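Local coordinates for regulatory protein (Bacillus megaterium, PDB 4UA1) that binds mercury(II) ions and DNA, and probably represses its mercury-resistance operon without the metal and activates it when the metal is bound, at residues L49-I52 with K53-E57; L58-T61 with L62-D66; M106-D109 with L110-C114. All blocks are in the same frame, centred on the assembly; numbering follows the deposited sequence.

Contact 1: residues L49-I52 with K53-E57; sequences LHFI and KRMQE
The backbone N-H of R54 bonds to the carbonyl oxygen of H50, with R54 N 2.9 Å from H50 O, and its neighbours K53, M55 and Q56 reach back four residues to L49, F51 and I52 in the same way. These bonds run along helix 44-57 and fix the spacing at which side chains four apart meet. H50 and R54 use that spacing on the partly exposed side. They extend the same way, side by side, with the imidazole and guanidinium planes 84° apart, and NH2 of R54 comes near H50 ND1 at 3.4 Å. Both suit a surface that meets the second subunit: M130 of that subunit packs on H50, and the carbonyl oxygen of its K131 takes a weak hydrogen bond from R54 NH1.

The buried side is apolar. With CG anti to its backbone N (chi1 -178°), F51 holds its ring beside the carbonyl carbon, where the thioether of M55, reaching back along the helix, meets it. A bend at the last torsion of M55 (chi3 -66°) folds CE over one face, 3.7 Å from the F51 ring centroid, as a CH-pi contact. The sulfur approaches more obliquely, SD lying 4.0 Å from the same centroid. A flexible, polarisable methionine suits this place because it can follow the flat ring while also packing on I65 and L68 of helix 62-74. L69 and M82 press on F51 as well, and L129 of the second subunit packs against both F51 and M55. The pair is a Met-aromatic contact across one helical turn, set in the hydrophobic core of a MerR-family DNA-binding domain where helix 44-57 packs on helix 62-74.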
loop_
_atom_site.group_PDB
_atom_site.type_symbol
_atom_site.label_atom_id
_atom_site.label_comp_id
_atom_site.label_asym_id
_atom_site.label_seq_id
_atom_site.Cartn_x
_atom_site.Cartn_y
_atom_site.Cartn_z
ATOM N N LEU B 49 -17.774 -5.785 -13.007
ATOM C CA LEU B 49 -17.194 -6.053 -11.715
ATOM C C LEU B 49 -15.916 -6.901 -11.811
ATOM O O LEU B 49 -14.990 -6.692 -11.018
ATOM C CB LEU B 49 -18.235 -6.727 -10.829
ATOM C CG LEU B 49 -17.951 -6.871 -9.337
ATOM C CD1 LEU B 49 -17.624 -5.531 -8.779
ATOM C CD2 LEU B 49 -19.154 -7.491 -8.608
ATOM N N HIS B 50 -15.852 -7.855 -12.749
ATOM C CA HIS B 50 -14.583 -8.572 -13.003
ATOM C C HIS B 50 -13.512 -7.585 -13.405
ATOM O O HIS B 50 -12.412 -7.569 -12.843
ATOM C CB HIS B 50 -14.709 -9.638 -14.104
ATOM C CG HIS B 50 -15.203 -10.957 -13.613
ATOM N ND1 HIS B 50 -14.550 -11.676 -12.638
ATOM C CD2 HIS B 50 -16.308 -11.674 -13.935
ATOM C CE1 HIS B 50 -15.223 -12.787 -12.390
ATOM N NE2 HIS B 50 -16.295 -12.808 -13.161
ATOM N N PHE B 51 -13.874 -6.762 -14.389
ATOM C CA PHE B 51 -13.000 -5.754 -14.947
ATOM C C PHE B 51 -12.434 -4.866 -13.813
ATOM O O PHE B 51 -11.215 -4.629 -13.715
ATOM C CB PHE B 51 -13.788 -4.918 -15.960
ATOM C CG PHE B 51 -12.974 -3.858 -16.653
ATOM C CD1 PHE B 51 -11.652 -4.092 -17.011
ATOM C CD2 PHE B 51 -13.529 -2.623 -16.941
ATOM C CE1 PHE B 51 -10.900 -3.118 -17.643
ATOM C CE2 PHE B 51 -12.790 -1.643 -17.576
ATOM C CZ PHE B 51 -11.472 -1.888 -17.921
ATOM N N ILE B 52 -13.322 -4.414 -12.932
ATOM C CA ILE B 52 -12.923 -3.515 -11.869
ATOM C C ILE B 52 -12.000 -4.220 -10.878
ATOM O O ILE B 52 -10.938 -3.698 -10.503
ATOM C CB ILE B 52 -14.157 -2.954 -11.155
ATOM C CG1 ILE B 52 -14.867 -1.951 -12.064
ATOM C CG2 ILE B 52 -13.765 -2.288 -9.864
ATOM C CD1 ILE B 52 -16.262 -1.653 -11.634
ATOM N N LYS B 53 -12.407 -5.414 -10.465
ATOM C CA LYS B 53 -11.596 -6.199 -9.555
ATOM C C LYS B 53 -10.171 -6.360 -10.124
ATOM O O LYS B 53 -9.171 -6.119 -9.429
ATOM C CB LYS B 53 -12.268 -7.560 -9.290
ATOM C CG LYS B 53 -11.483 -8.514 -8.388
ATOM C CD LYS B 53 -11.338 -7.933 -7.001
ATOM C CE LYS B 53 -10.563 -8.841 -6.070
ATOM N NZ LYS B 53 -9.888 -8.017 -5.020
ATOM N N ARG B 54 -10.065 -6.724 -11.397
ATOM C CA ARG B 54 -8.746 -7.034 -11.925
ATOM C C ARG B 54 -7.921 -5.786 -12.123
ATOM O O ARG B 54 -6.710 -5.822 -11.933
ATOM C CB ARG B 54 -8.828 -7.834 -13.225
ATOM C CG ARG B 54 -9.389 -9.194 -12.926
ATOM C CD ARG B 54 -9.609 -10.043 -14.131
ATOM N NE ARG B 54 -10.629 -11.036 -13.821
ATOM C CZ ARG B 54 -10.841 -12.155 -14.504
ATOM N NH1 ARG B 54 -10.047 -12.504 -15.519
ATOM N NH2 ARG B 54 -11.819 -12.959 -14.124
ATOM N N MET B 55 -8.566 -4.683 -12.490
ATOM C CA MET B 55 -7.847 -3.425 -12.603
ATOM C C MET B 55 -7.254 -3.093 -11.256
ATOM O O MET B 55 -6.109 -2.640 -11.178
ATOM C CB MET B 55 -8.749 -2.289 -13.106
ATOM C CG MET B 55 -8.904 -2.246 -14.629
ATOM S SD MET B 55 -9.489 -0.658 -15.268
ATOM C CE MET B 55 -11.145 -0.577 -14.598
ATOM N N GLN B 56 -8.010 -3.349 -10.184
ATOM C CA GLN B 56 -7.440 -3.101 -8.864
ATOM C C GLN B 56 -6.302 -4.039 -8.547
ATOM O O GLN B 56 -5.361 -3.645 -7.880
ATOM C CB GLN B 56 -8.485 -3.224 -7.795
ATOM C CG GLN B 56 -9.230 -1.957 -7.556
ATOM C CD GLN B 56 -10.419 -2.208 -6.665
ATOM O OE1 GLN B 56 -11.385 -2.867 -7.083
ATOM N NE2 GLN B 56 -10.357 -1.718 -5.427
ATOM N N GLU B 57 -6.355 -5.267 -9.034
ATOM C CA GLU B 57 -5.228 -6.173 -8.799
ATOM C C GLU B 57 -4.045 -5.730 -9.652
ATOM O O GLU B 57 -2.911 -6.118 -9.420
ATOM C CB GLU B 57 -5.634 -7.620 -9.082
ATOM C CG GLU B 57 -6.756 -8.090 -8.130
ATOM C CD GLU B 57 -7.384 -9.427 -8.503
ATOM O OE1 GLU B 57 -7.350 -9.791 -9.693
ATOM O OE2 GLU B 57 -7.943 -10.104 -7.608
#

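Contact 2: residues L58-T61 with L62-D66; sequences LGFT and LNEID
T61 turns OG1 into the position between its own backbone N and carbonyl carbon (chi1 72°), while E64 swings CG to the side of its own backbone N (chi1 -62°) and then runs extended; the two side chains therefore cross at about a right angle and each finds the other's main chain. E64 N gives its hydrogen to T61 OG1 at 3.0 Å, an almost straight bond with an N-H...O angle of 175°. In return T61 N donates to E64 OE1 at 3.2 Å, meeting the carboxylate from above its plane. The ordinary helical bond, I65 N to T61 O at 3.0 Å, follows on.

Threonine suits the N-cap because its short hydroxyl reaches an amide that has no earlier carbonyl in the helix to bond with. Glutamate suits the place three residues on, where its negative charge should also be favoured by the helix dipole. OE1 has a stronger partner besides, a salt bridge to K89 of helix 78-112, and the same ammonium bonds to G59 O and lies in cation-pi contact with F60. One lysine thus ties the turn to the long helix.

On the buried side F60 CB rests 3.6 Å from I65 CG1, apolar against apolar; F60 also packs on M55 of helix 44-57, and I65 on Q56 of that helix. G59 closes that preceding helix with positive phi, a backbone conformation that glycine, lacking CB, adopts most readily. The tight turn joining helices 44-57 and 62-74 in this MerR-type domain thus pairs a Schellman motif, ending one helix, with a capping box that begins the next.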
loop_
_atom_site.group_PDB
_atom_site.type_symbol
_atom_site.label_atom_id
_atom_site.label_comp_id
_atom_site.label_asym_id
_atom_site.label_seq_id
_atom_site.Cartn_x
_atom_site.Cartn_y
_atom_site.Cartn_z
ATOM N N LEU B 58 -4.314 -4.882 -10.635
ATOM C CA LEU B 58 -3.252 -4.371 -11.492
ATOM C C LEU B 58 -2.734 -3.026 -11.007
ATOM O O LEU B 58 -1.907 -2.410 -11.678
ATOM C CB LEU B 58 -3.741 -4.235 -12.934
ATOM C CG LEU B 58 -4.021 -5.561 -13.642
ATOM C CD1 LEU B 58 -4.623 -5.331 -15.003
ATOM C CD2 LEU B 58 -2.772 -6.396 -13.746
ATOM N N GLY B 59 -3.243 -2.550 -9.873
ATOM C CA GLY B 59 -2.709 -1.346 -9.276
ATOM C C GLY B 59 -3.395 -0.048 -9.624
ATOM O O GLY B 59 -2.880 1.017 -9.292
ATOM N N PHE B 60 -4.527 -0.105 -10.323
ATOM C CA PHE B 60 -5.356 1.096 -10.483
ATOM C C PHE B 60 -6.113 1.352 -9.178
ATOM O O PHE B 60 -6.726 0.431 -8.636
ATOM C CB PHE B 60 -6.390 0.949 -11.596
ATOM C CG PHE B 60 -5.845 0.821 -12.978
ATOM C CD1 PHE B 60 -5.955 1.868 -13.871
ATOM C CD2 PHE B 60 -5.338 -0.382 -13.430
ATOM C CE1 PHE B 60 -5.515 1.728 -15.185
ATOM C CE2 PHE B 60 -4.889 -0.521 -14.719
ATOM C CZ PHE B 60 -4.991 0.532 -15.603
ATOM N N THR B 61 -6.113 2.594 -8.703
ATOM C CA THR B 61 -6.917 2.977 -7.532
ATOM C C THR B 61 -8.353 3.081 -7.945
ATOM O O THR B 61 -8.633 3.179 -9.143
ATOM C CB THR B 61 -6.542 4.329 -6.965
ATOM O OG1 THR B 61 -7.016 5.329 -7.880
ATOM C CG2 THR B 61 -5.037 4.453 -6.763
ATOM N N LEU B 62 -9.264 3.055 -6.971
ATOM C CA LEU B 62 -10.686 3.201 -7.266
ATOM C C LEU B 62 -10.964 4.508 -8.023
ATOM O O LEU B 62 -11.755 4.557 -8.957
ATOM C CB LEU B 62 -11.515 3.180 -5.986
ATOM C CG LEU B 62 -12.117 1.843 -5.555
ATOM C CD1 LEU B 62 -12.944 2.056 -4.290
ATOM C CD2 LEU B 62 -12.941 1.138 -6.659
ATOM N N ASN B 63 -10.273 5.561 -7.623
ATOM C CA ASN B 63 -10.417 6.851 -8.254
ATOM C C ASN B 63 -10.043 6.842 -9.720
ATOM O O ASN B 63 -10.811 7.308 -10.570
ATOM C CB ASN B 63 -9.563 7.862 -7.513
ATOM C CG ASN B 63 -9.941 9.262 -7.838
ATOM O OD1 ASN B 63 -9.169 9.989 -8.462
ATOM N ND2 ASN B 63 -11.147 9.655 -7.441
ATOM N N GLU B 64 -8.868 6.291 -10.012
ATOM C CA GLU B 64 -8.425 6.090 -11.385
ATOM C C GLU B 64 -9.436 5.276 -12.183
ATOM O O GLU B 64 -9.735 5.572 -13.345
ATOM C CB GLU B 64 -7.067 5.406 -11.403
ATOM C CG GLU B 64 -6.025 6.251 -10.731
ATOM C CD GLU B 64 -4.625 5.669 -10.762
ATOM O OE1 GLU B 64 -4.467 4.423 -10.740
ATOM O OE2 GLU B 64 -3.689 6.498 -10.769
ATOM N N ILE B 65 -9.964 4.239 -11.555
ATOM C CA ILE B 65 -10.922 3.377 -12.218
ATOM C C ILE B 65 -12.198 4.143 -12.545
ATOM O O ILE B 65 -12.795 3.952 -13.607
ATOM C CB ILE B 65 -11.203 2.152 -11.344
ATOM C CG1 ILE B 65 -9.961 1.231 -11.348
ATOM C CG2 ILE B 65 -12.445 1.431 -11.807
ATOM C CD1 ILE B 65 -10.054 0.055 -10.428
ATOM N N ASP B 66 -12.575 5.048 -11.648
ATOM C CA ASP B 66 -13.719 5.946 -11.822
ATOM C C ASP B 66 -13.557 6.815 -13.076
ATOM O O ASP B 66 -14.469 6.910 -13.937
ATOM C CB ASP B 66 -13.850 6.837 -10.587
ATOM C CG ASP B 66 -15.188 7.529 -10.489
ATOM O OD1 ASP B 66 -15.815 7.805 -11.526
ATOM O OD2 ASP B 66 -15.595 7.835 -9.352
#

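Contact 3: residues M106-D109 with L110-C114; sequences MLMD and LKERC. With HG (mercury (II) ion), chain D.
M108 and K111 lie side by side and point the same way, whereas E112 crosses M108 obliquely, so the methyl of M108 sits close to both charged ends. Two bends, at chi2 (-75°) and chi3 (-56°), turn the methionine's end toward the following turn and bring CE to 3.6 Å from E112 OE2 and 3.8 Å from K111 NZ. K111 and E112 also meet each other, NZ standing 3.5 Å from OE2 in a salt bridge. A long lysine suits this place: its aliphatic part runs outward beside M108 and can pack on I87 of the second subunit while its amine finds a carboxylate. M108, apolar and pliable, packs on I90 of that subunit, as does the buried L107.

Helix 78-112 is the long dimerisation helix characteristic of the MerR family, which pairs with its counterpart in an antiparallel coiled coil, and the 106-114 stretch carries it to the metal-binding loop. C114, placed just beyond, binds the mercury(II) ion through SG at 2.5 Å; C123 of the same chain and C79 of the second subunit complete three thiolate ligands. Soft cysteine sulfur is the natural ligand for this soft metal, and sharing the ion couples the two subunits.

On the exposed side D109 and E112 cross with their carboxylate planes 73° apart, OD1 of D109 being 3.9 Å from OE1 of E112. The like charges probably disfavour each other, and D109 also has a long, weak ion pair with R105. Among the backbone bonds, E112 N to M108 O is 2.9 Å long, while R113 N to D109 O is weak and strongly bent. L110 turns inward instead, its branched apolar side chain packing on T128 of helix 124-130.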
loop_
_atom_site.group_PDB
_atom_site.type_symbol
_atom_site.label_atom_id
_atom_site.label_comp_id
_atom_site.label_asym_id
_atom_site.label_seq_id
_atom_site.Cartn_x
_atom_site.Cartn_y
_atom_site.Cartn_z
ATOM N N MET B 106 18.276 3.322 0.938
ATOM C CA MET B 106 18.379 3.907 2.285
ATOM C C MET B 106 18.671 2.885 3.370
ATOM O O MET B 106 19.460 3.126 4.268
ATOM C CB MET B 106 17.104 4.660 2.646
ATOM C CG MET B 106 17.067 6.072 2.081
ATOM S SD MET B 106 15.384 6.720 2.052
ATOM C CE MET B 106 15.769 8.453 2.233
ATOM N N LEU B 107 17.979 1.762 3.297
ATOM C CA LEU B 107 18.132 0.714 4.266
ATOM C C LEU B 107 19.517 0.135 4.175
ATOM O O LEU B 107 20.154 -0.125 5.196
ATOM C CB LEU B 107 17.069 -0.355 4.055
ATOM C CG LEU B 107 15.606 0.062 4.289
ATOM C CD1 LEU B 107 14.653 -1.002 3.729
ATOM C CD2 LEU B 107 15.303 0.347 5.749
ATOM N N MET B 108 19.984 -0.035 2.941
ATOM C CA MET B 108 21.329 -0.513 2.673
ATOM C C MET B 108 22.398 0.401 3.325
ATOM O O MET B 108 23.306 -0.063 4.033
ATOM C CB MET B 108 21.551 -0.595 1.165
ATOM C CG MET B 108 20.690 -1.638 0.422
ATOM S SD MET B 108 21.202 -3.362 0.645
ATOM C CE MET B 108 22.915 -3.307 0.104
ATOM N N ASP B 109 22.276 1.707 3.109
ATOM C CA ASP B 109 23.242 2.633 3.667
ATOM C C ASP B 109 23.218 2.629 5.200
ATOM O O ASP B 109 24.286 2.669 5.869
ATOM C CB ASP B 109 22.987 4.021 3.115
ATOM C CG ASP B 109 23.196 4.085 1.610
ATOM O OD1 ASP B 109 24.107 3.353 1.116
ATOM O OD2 ASP B 109 22.448 4.852 0.945
ATOM N N LEU B 110 22.002 2.587 5.751
ATOM C CA LEU B 110 21.825 2.408 7.180
ATOM C C LEU B 110 22.568 1.178 7.740
ATOM O O LEU B 110 23.367 1.296 8.671
ATOM C CB LEU B 110 20.347 2.288 7.477
ATOM C CG LEU B 110 19.680 3.644 7.493
ATOM C CD1 LEU B 110 18.147 3.504 7.466
ATOM C CD2 LEU B 110 20.180 4.356 8.743
ATOM N N LYS B 111 22.322 0.016 7.136
ATOM C CA LYS B 111 22.907 -1.256 7.569
ATOM C C LYS B 111 24.462 -1.297 7.382
ATOM O O LYS B 111 25.185 -1.935 8.152
ATOM C CB LYS B 111 22.267 -2.416 6.771
ATOM C CG LYS B 111 23.180 -2.902 5.606
ATOM C CD LYS B 111 22.688 -4.136 4.898
ATOM C CE LYS B 111 23.862 -4.963 4.332
ATOM N NZ LYS B 111 24.687 -4.255 3.310
ATOM N N GLU B 112 24.955 -0.610 6.353
ATOM C CA GLU B 112 26.379 -0.509 6.098
ATOM C C GLU B 112 27.018 0.393 7.121
ATOM O O GLU B 112 28.243 0.451 7.227
ATOM C CB GLU B 112 26.655 -0.053 4.676
ATOM C CG GLU B 112 26.211 -1.113 3.700
ATOM C CD GLU B 112 26.163 -0.651 2.255
ATOM O OE1 GLU B 112 26.605 0.485 1.977
ATOM O OE2 GLU B 112 25.692 -1.443 1.393
ATOM N N ARG B 113 26.194 1.149 7.844
ATOM C CA ARG B 113 26.779 1.926 8.943
ATOM C C ARG B 113 27.288 1.045 10.101
ATOM O O ARG B 113 28.081 1.525 10.905
ATOM C CB ARG B 113 25.796 2.973 9.498
ATOM C CG ARG B 113 25.365 4.010 8.478
ATOM C CD ARG B 113 24.261 4.927 8.994
ATOM N NE ARG B 113 24.942 6.079 9.542
ATOM C CZ ARG B 113 24.943 7.288 8.994
ATOM N NH1 ARG B 113 24.211 7.548 7.914
ATOM N NH2 ARG B 113 25.650 8.252 9.566
ATOM N N CYS B 114 26.855 -0.217 10.197
ATOM C CA CYS B 114 27.138 -1.017 11.404
ATOM C C CYS B 114 28.570 -1.468 11.475
ATOM O O CYS B 114 29.177 -1.722 10.459
ATOM C CB CYS B 114 26.233 -2.245 11.507
ATOM S SG CYS B 114 24.530 -1.853 11.815
HETATM HG HG HG D . 23.806 -1.731 14.163
#

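Overall arrangement
Contacts 1 and 2 belong to one compact unit, their centres 9 Å apart. The first lies within helix 44-57 and the second starts helix 62-74; they touch where M55 O probably accepts a hydrogen bond from F60 N. Both are partly buried, yet contact 1 puts a sulfur-aromatic pair into the core while contact 2 spends its polar groups on capping. Contact 3 stands apart, about 23 Å from contact 1 between nearest atoms, at the far end of helix 78-112. More of its residues are exposed, and surface charges and a mercury-thiolate site stand beside two buried leucines, L107 and L110. Contacts 1 and 3 both touch the second subunit; near contact 2 it is reached through L58, which stands outside the capping contact.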